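D-glycero-D-manno-heptose 1-phosphate kinase (Bacteroides thetaiotaomicron, PDB 3K85) probably transfers a phosphate group from ATP to a sugar phosphate, as a bacterial heptose 1-phosphate kinase of the GHMP kinase family. Local coordinates at residues L12-G17 with L33-N38; S197-Y202 with M304-P309. One frame throughout, in Å; residues are numbered along the deposited sequence.

Contact 1: L12-G17 with L33-N38; sequences LGLAGG and LNATIN
Leu12 and Ile37 meet at the methyl ends of their side chains, which cross at about a right angle: Leu12 CD1 lies 3.9 Å from Ile37 CD1, and Leu12 CD2 approaches Ile37 CG2. Ile37 keeps CG1 between its backbone N and carbonyl carbon (chi1 61°) and CG2 beside the N, which presents both branches to the leucine. Further along, Leu14 CD1 packs on the methyl of Ala35, 4.1 Å from Ala35 CB, while Leu14 CB lies 3.1 Å from Leu33 O. The backbones of Leu14 and Ala15 share the single residue Leu33 opposite them, which makes a classic beta bulge where strands 4-15 and 30-37 pair in the large mixed sheet. Ala15 N donates a hydrogen bond to Leu33 O, and Leu33 N donates one to Ala15 O. At the other end Leu12 and Ala35 exchange two backbone hydrogen bonds, the one from Leu12 N to Ala35 O spanning 2.9 Å. Asn34 CB touches Leu12 O, but its amide turns elsewhere, where ND2 hydrogen-bonds Gln159 OE1. Strand 169-175 flanks strand 30-37, with Phe169 against Leu14 and Ala35, whereas helix 230-246 packs on Ala15 and Leu33 through Thr242 and on Leu14 through Leu246.

Contact 2: S197-Y202 with M304-P309; sequences SSMVLY and MFVVEP
Met199 and Met304, both selenomethionines, pack against each other on one face of an antiparallel pair in the three-stranded sheet of the C-terminal part of this GHMP kinase, in which strand 303-306 is central. From Met199 the side chain leaves with CB 3.8 Å from Phe305 O. CG, set beside the backbone N (chi1 -77°), comes equally near that oxygen and lies 4.1 Å from Val306 CG2. A turn about the CG-SE bond (chi3 51°) then brings the terminal CE onto Met304, 3.8 Å from its SE and close to its CG. Leu201 CD2 reaches the same Met304 CG, so this methylene is touched by two side chains of the facing strand. Phe254 and Leu258 of helix 251-264 pack against Met304 and Val306.

On the other face Val200 and Phe305 form the hydrogen-bonded pair: Phe305 N donates to Val200 O and Val200 N to Phe305 O, both over 2.9 Å. Val200 CG2 meets Val307 CG1, and from helix 309-320 Val316 packs on Val200 and Val315 on Val307. Just before strand 199-202 begins, Ser198 O accepts a 2.7 Å hydrogen bond from Val307 N. The pyrrolidine ring of Pro309 lies against both serines, Ser197 and Ser198: its CG is 3.3 Å from Ser198 OG, a hydroxyl that is itself hydrogen-bonded to Glu194 O.

How the contacts relate
From the N terminus, strand 4-15 runs into contact 1, where strand 30-37 comes back to close a short loop holding helix 24-27. Only much later does the chain leave helix 189-197 and enter contact 2, whose larger loop includes helices 230-246 and 251-264 and closes at strand 303-306. The two loops are in series and neither crosses the other. Contact 1 belongs to the large mixed sheet and contact 2 to the three-stranded one, their centres about 14 Å apart. The sheets meet at Leu12 and Leu14: Leu12 CD1 lies 3.8 Å from Leu201 CD1 and Leu12 CD2 packs on Met199 CE, while Met304 SE approaches both leucines.

Contact 1: L12-G17 with L33-N38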
loop_
_atom_site.group_PDB
_atom_site.type_symbol
_atom_site.label_atom_id
_atom_site.label_comp_id
_atom_site.label_asym_id
_atom_site.label_seq_id
_atom_site.Cartn_x
_atom_site.Cartn_y
_atom_site.Cartn_z
ATOM N N LEU A 12 10.097 3.500 -12.949
ATOM C CA LEU A 12 9.346 3.830 -14.144
ATOM C C LEU A 12 8.343 4.879 -13.704
ATOM O O LEU A 12 7.684 4.717 -12.673
ATOM C CB LEU A 12 8.586 2.614 -14.650
ATOM C CG LEU A 12 8.995 2.005 -15.983
ATOM C CD1 LEU A 12 10.505 2.048 -16.157
ATOM C CD2 LEU A 12 8.481 0.573 -16.020
ATOM N N GLY A 13 8.240 5.957 -14.478
ATOM C CA GLY A 13 7.291 7.003 -14.157
ATOM C C GLY A 13 5.984 6.600 -14.802
ATOM O O GLY A 13 5.783 6.812 -15.999
ATOM N N LEU A 14 5.091 6.011 -14.023
ATOM C CA LEU A 14 3.826 5.572 -14.578
ATOM C C LEU A 14 2.893 6.722 -14.911
ATOM O O LEU A 14 2.252 6.703 -15.959
ATOM C CB LEU A 14 3.151 4.576 -13.632
ATOM C CG LEU A 14 4.007 3.315 -13.428
ATOM C CD1 LEU A 14 3.347 2.368 -12.463
ATOM C CD2 LEU A 14 4.225 2.639 -14.771
ATOM N N ALA A 15 2.821 7.729 -14.043
ATOM C CA ALA A 15 1.931 8.865 -14.289
ATOM C C ALA A 15 2.158 10.053 -13.361
ATOM O O ALA A 15 2.703 9.909 -12.261
ATOM C CB ALA A 15 0.483 8.419 -14.187
ATOM N N GLY A 16 1.720 11.226 -13.822
ATOM C CA GLY A 16 1.847 12.447 -13.049
ATOM C C GLY A 16 3.210 13.085 -13.180
ATOM O O GLY A 16 3.489 14.109 -12.554
ATOM N N GLY A 17 4.062 12.483 -14.000
ATOM C CA GLY A 17 5.402 13.006 -14.178
ATOM C C GLY A 17 5.429 14.491 -14.473
ATOM O O GLY A 17 4.863 14.948 -15.466
ATOM N N LEU A 33 2.480 8.572 -9.557
ATOM C CA LEU A 33 2.352 7.128 -9.454
ATOM C C LEU A 33 3.556 6.547 -10.168
ATOM O O LEU A 33 3.670 6.651 -11.385
ATOM C CB LEU A 33 1.077 6.622 -10.131
ATOM C CG LEU A 33 0.880 5.112 -9.939
ATOM C CD1 LEU A 33 0.638 4.828 -8.468
ATOM C CD2 LEU A 33 -0.297 4.622 -10.758
ATOM N N ASN A 34 4.470 5.961 -9.407
ATOM C CA ASN A 34 5.655 5.350 -9.996
ATOM C C ASN A 34 5.957 4.009 -9.326
ATOM O O ASN A 34 5.381 3.658 -8.288
ATOM C CB ASN A 34 6.873 6.286 -9.894
ATOM C CG ASN A 34 7.188 6.689 -8.469
ATOM O OD1 ASN A 34 6.891 5.962 -7.522
ATOM N ND2 ASN A 34 7.811 7.860 -8.310
ATOM N N ALA A 35 6.880 3.269 -9.914
ATOM C CA ALA A 35 7.210 1.948 -9.395
ATOM C C ALA A 35 8.645 1.594 -9.701
ATOM O O ALA A 35 9.098 1.778 -10.827
ATOM C CB ALA A 35 6.278 0.918 -10.021
ATOM N N THR A 36 9.355 1.074 -8.708
ATOM C CA THR A 36 10.737 0.692 -8.902
ATOM C C THR A 36 10.839 -0.608 -9.705
ATOM O O THR A 36 9.924 -1.427 -9.692
ATOM C CB THR A 36 11.439 0.538 -7.565
ATOM O OG1 THR A 36 10.616 -0.236 -6.688
ATOM C CG2 THR A 36 11.702 1.912 -6.950
ATOM N N ILE A 37 11.953 -0.770 -10.414
ATOM C CA ILE A 37 12.195 -1.941 -11.256
ATOM C C ILE A 37 13.544 -2.597 -10.938
ATOM O O ILE A 37 14.403 -1.976 -10.314
ATOM C CB ILE A 37 12.167 -1.548 -12.749
ATOM C CG1 ILE A 37 13.268 -0.526 -13.047
ATOM C CG2 ILE A 37 10.803 -0.974 -13.107
ATOM C CD1 ILE A 37 13.344 -0.142 -14.523
ATOM N N ASN A 38 13.734 -3.838 -11.387
ATOM C CA ASN A 38 14.964 -4.577 -11.106
ATOM C C ASN A 38 16.281 -4.113 -11.735
ATOM O O ASN A 38 17.159 -4.938 -12.012
ATOM C CB ASN A 38 14.763 -6.066 -11.409
ATOM C CG ASN A 38 14.343 -6.318 -12.837
ATOM O OD1 ASN A 38 14.111 -5.383 -13.610
ATOM N ND2 ASN A 38 14.223 -7.590 -13.196
#

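Contact 2: S197-Y202 with M304-P309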
loop_
_atom_site.group_PDB
_atom_site.type_symbol
_atom_site.label_atom_id
_atom_site.label_comp_id
_atom_site.label_asym_id
_atom_site.label_seq_id
_atom_site.Cartn_x
_atom_site.Cartn_y
_atom_site.Cartn_z
ATOM N N SER A 197 3.820 -8.397 -18.262
ATOM C CA SER A 197 3.724 -9.050 -19.571
ATOM C C SER A 197 3.061 -8.141 -20.617
ATOM O O SER A 197 3.030 -8.464 -21.804
ATOM C CB SER A 197 2.962 -10.374 -19.456
ATOM O OG SER A 197 1.657 -10.173 -18.963
ATOM N N SER A 198 2.549 -7.000 -20.156
ATOM C CA SER A 198 1.896 -6.018 -21.011
ATOM C C SER A 198 2.808 -4.823 -21.295
ATOM O O SER A 198 2.373 -3.845 -21.900
ATOM C CB SER A 198 0.618 -5.497 -20.345
ATOM O OG SER A 198 -0.347 -6.513 -20.166
HETATM N N MSE A 199 4.065 -4.883 -20.873
HETATM C CA MSE A 199 4.952 -3.743 -21.103
HETATM C C MSE A 199 6.301 -3.998 -21.743
HETATM O O MSE A 199 6.955 -5.013 -21.504
HETATM C CB MSE A 199 5.181 -2.982 -19.802
HETATM C CG MSE A 199 4.023 -2.111 -19.390
HETATM SE SE MSE A 199 4.280 -1.375 -17.622
HETATM C CE MSE A 199 6.071 -0.652 -17.846
ATOM N N VAL A 200 6.717 -3.033 -22.552
ATOM C CA VAL A 200 7.993 -3.099 -23.237
ATOM C C VAL A 200 8.784 -1.814 -22.955
ATOM O O VAL A 200 8.270 -0.706 -23.121
ATOM C CB VAL A 200 7.790 -3.252 -24.761
ATOM C CG1 VAL A 200 9.118 -3.578 -25.436
ATOM C CG2 VAL A 200 6.772 -4.339 -25.041
ATOM N N LEU A 201 10.022 -1.981 -22.503
ATOM C CA LEU A 201 10.919 -0.868 -22.213
ATOM C C LEU A 201 11.900 -0.759 -23.369
ATOM O O LEU A 201 12.711 -1.661 -23.581
ATOM C CB LEU A 201 11.692 -1.135 -20.927
ATOM C CG LEU A 201 11.207 -0.466 -19.645
ATOM C CD1 LEU A 201 12.295 0.474 -19.152
ATOM C CD2 LEU A 201 9.904 0.284 -19.890
ATOM N N TYR A 202 11.844 0.341 -24.111
ATOM C CA TYR A 202 12.735 0.507 -25.253
ATOM C C TYR A 202 13.514 1.824 -25.298
ATOM O O TYR A 202 12.932 2.910 -25.319
ATOM C CB TYR A 202 11.936 0.343 -26.550
ATOM C CG TYR A 202 12.759 0.521 -27.801
ATOM C CD1 TYR A 202 13.849 -0.308 -28.066
ATOM C CD2 TYR A 202 12.458 1.533 -28.718
ATOM C CE1 TYR A 202 14.626 -0.135 -29.214
ATOM C CE2 TYR A 202 13.227 1.717 -29.871
ATOM C CZ TYR A 202 14.310 0.880 -30.111
ATOM O OH TYR A 202 15.081 1.070 -31.236
HETATM N N MSE A 304 8.166 3.869 -23.270
HETATM C CA MSE A 304 7.475 2.844 -22.508
HETATM C C MSE A 304 6.240 2.468 -23.311
HETATM O O MSE A 304 5.374 3.305 -23.559
HETATM C CB MSE A 304 7.075 3.388 -21.137
HETATM C CG MSE A 304 6.413 2.372 -20.224
HETATM SE SE MSE A 304 6.010 3.136 -18.487
HETATM C CE MSE A 304 4.249 3.841 -18.877
ATOM N N PHE A 305 6.170 1.212 -23.732
ATOM C CA PHE A 305 5.039 0.735 -24.517
ATOM C C PHE A 305 4.154 -0.235 -23.742
ATOM O O PHE A 305 4.645 -1.097 -23.017
ATOM C CB PHE A 305 5.536 0.039 -25.784
ATOM C CG PHE A 305 6.041 0.973 -26.841
ATOM C CD1 PHE A 305 5.166 1.828 -27.504
ATOM C CD2 PHE A 305 7.384 0.975 -27.203
ATOM C CE1 PHE A 305 5.624 2.672 -28.522
ATOM C CE2 PHE A 305 7.853 1.814 -28.218
ATOM C CZ PHE A 305 6.970 2.664 -28.878
ATOM N N VAL A 306 2.845 -0.089 -23.904
ATOM C CA VAL A 306 1.882 -0.965 -23.252
ATOM C C VAL A 306 1.204 -1.797 -24.342
ATOM O O VAL A 306 0.495 -1.259 -25.187
ATOM C CB VAL A 306 0.815 -0.151 -22.480
ATOM C CG1 VAL A 306 -0.335 -1.055 -22.045
ATOM C CG2 VAL A 306 1.455 0.510 -21.263
ATOM N N VAL A 307 1.422 -3.109 -24.316
ATOM C CA VAL A 307 0.846 -3.991 -25.325
ATOM C C VAL A 307 0.136 -5.226 -24.758
ATOM O O VAL A 307 0.389 -5.648 -23.625
ATOM C CB VAL A 307 1.947 -4.453 -26.313
ATOM C CG1 VAL A 307 3.005 -5.255 -25.572
ATOM C CG2 VAL A 307 1.342 -5.264 -27.442
ATOM N N GLU A 308 -0.772 -5.788 -25.554
ATOM C CA GLU A 308 -1.507 -6.988 -25.173
ATOM C C GLU A 308 -0.447 -8.064 -25.011
ATOM O O GLU A 308 0.411 -8.228 -25.883
ATOM C CB GLU A 308 -2.466 -7.398 -26.290
ATOM C CG GLU A 308 -3.923 -7.496 -25.891
ATOM C CD GLU A 308 -4.817 -7.731 -27.095
ATOM O OE1 GLU A 308 -4.799 -6.885 -28.014
ATOM O OE2 GLU A 308 -5.532 -8.757 -27.131
ATOM N N PRO A 309 -0.484 -8.810 -23.895
ATOM C CA PRO A 309 0.487 -9.874 -23.623
ATOM C C PRO A 309 0.766 -10.833 -24.791
ATOM O O PRO A 309 1.924 -11.092 -25.125
ATOM C CB PRO A 309 -0.121 -10.580 -22.416
ATOM C CG PRO A 309 -0.759 -9.447 -21.675
ATOM C CD PRO A 309 -1.449 -8.691 -22.787
#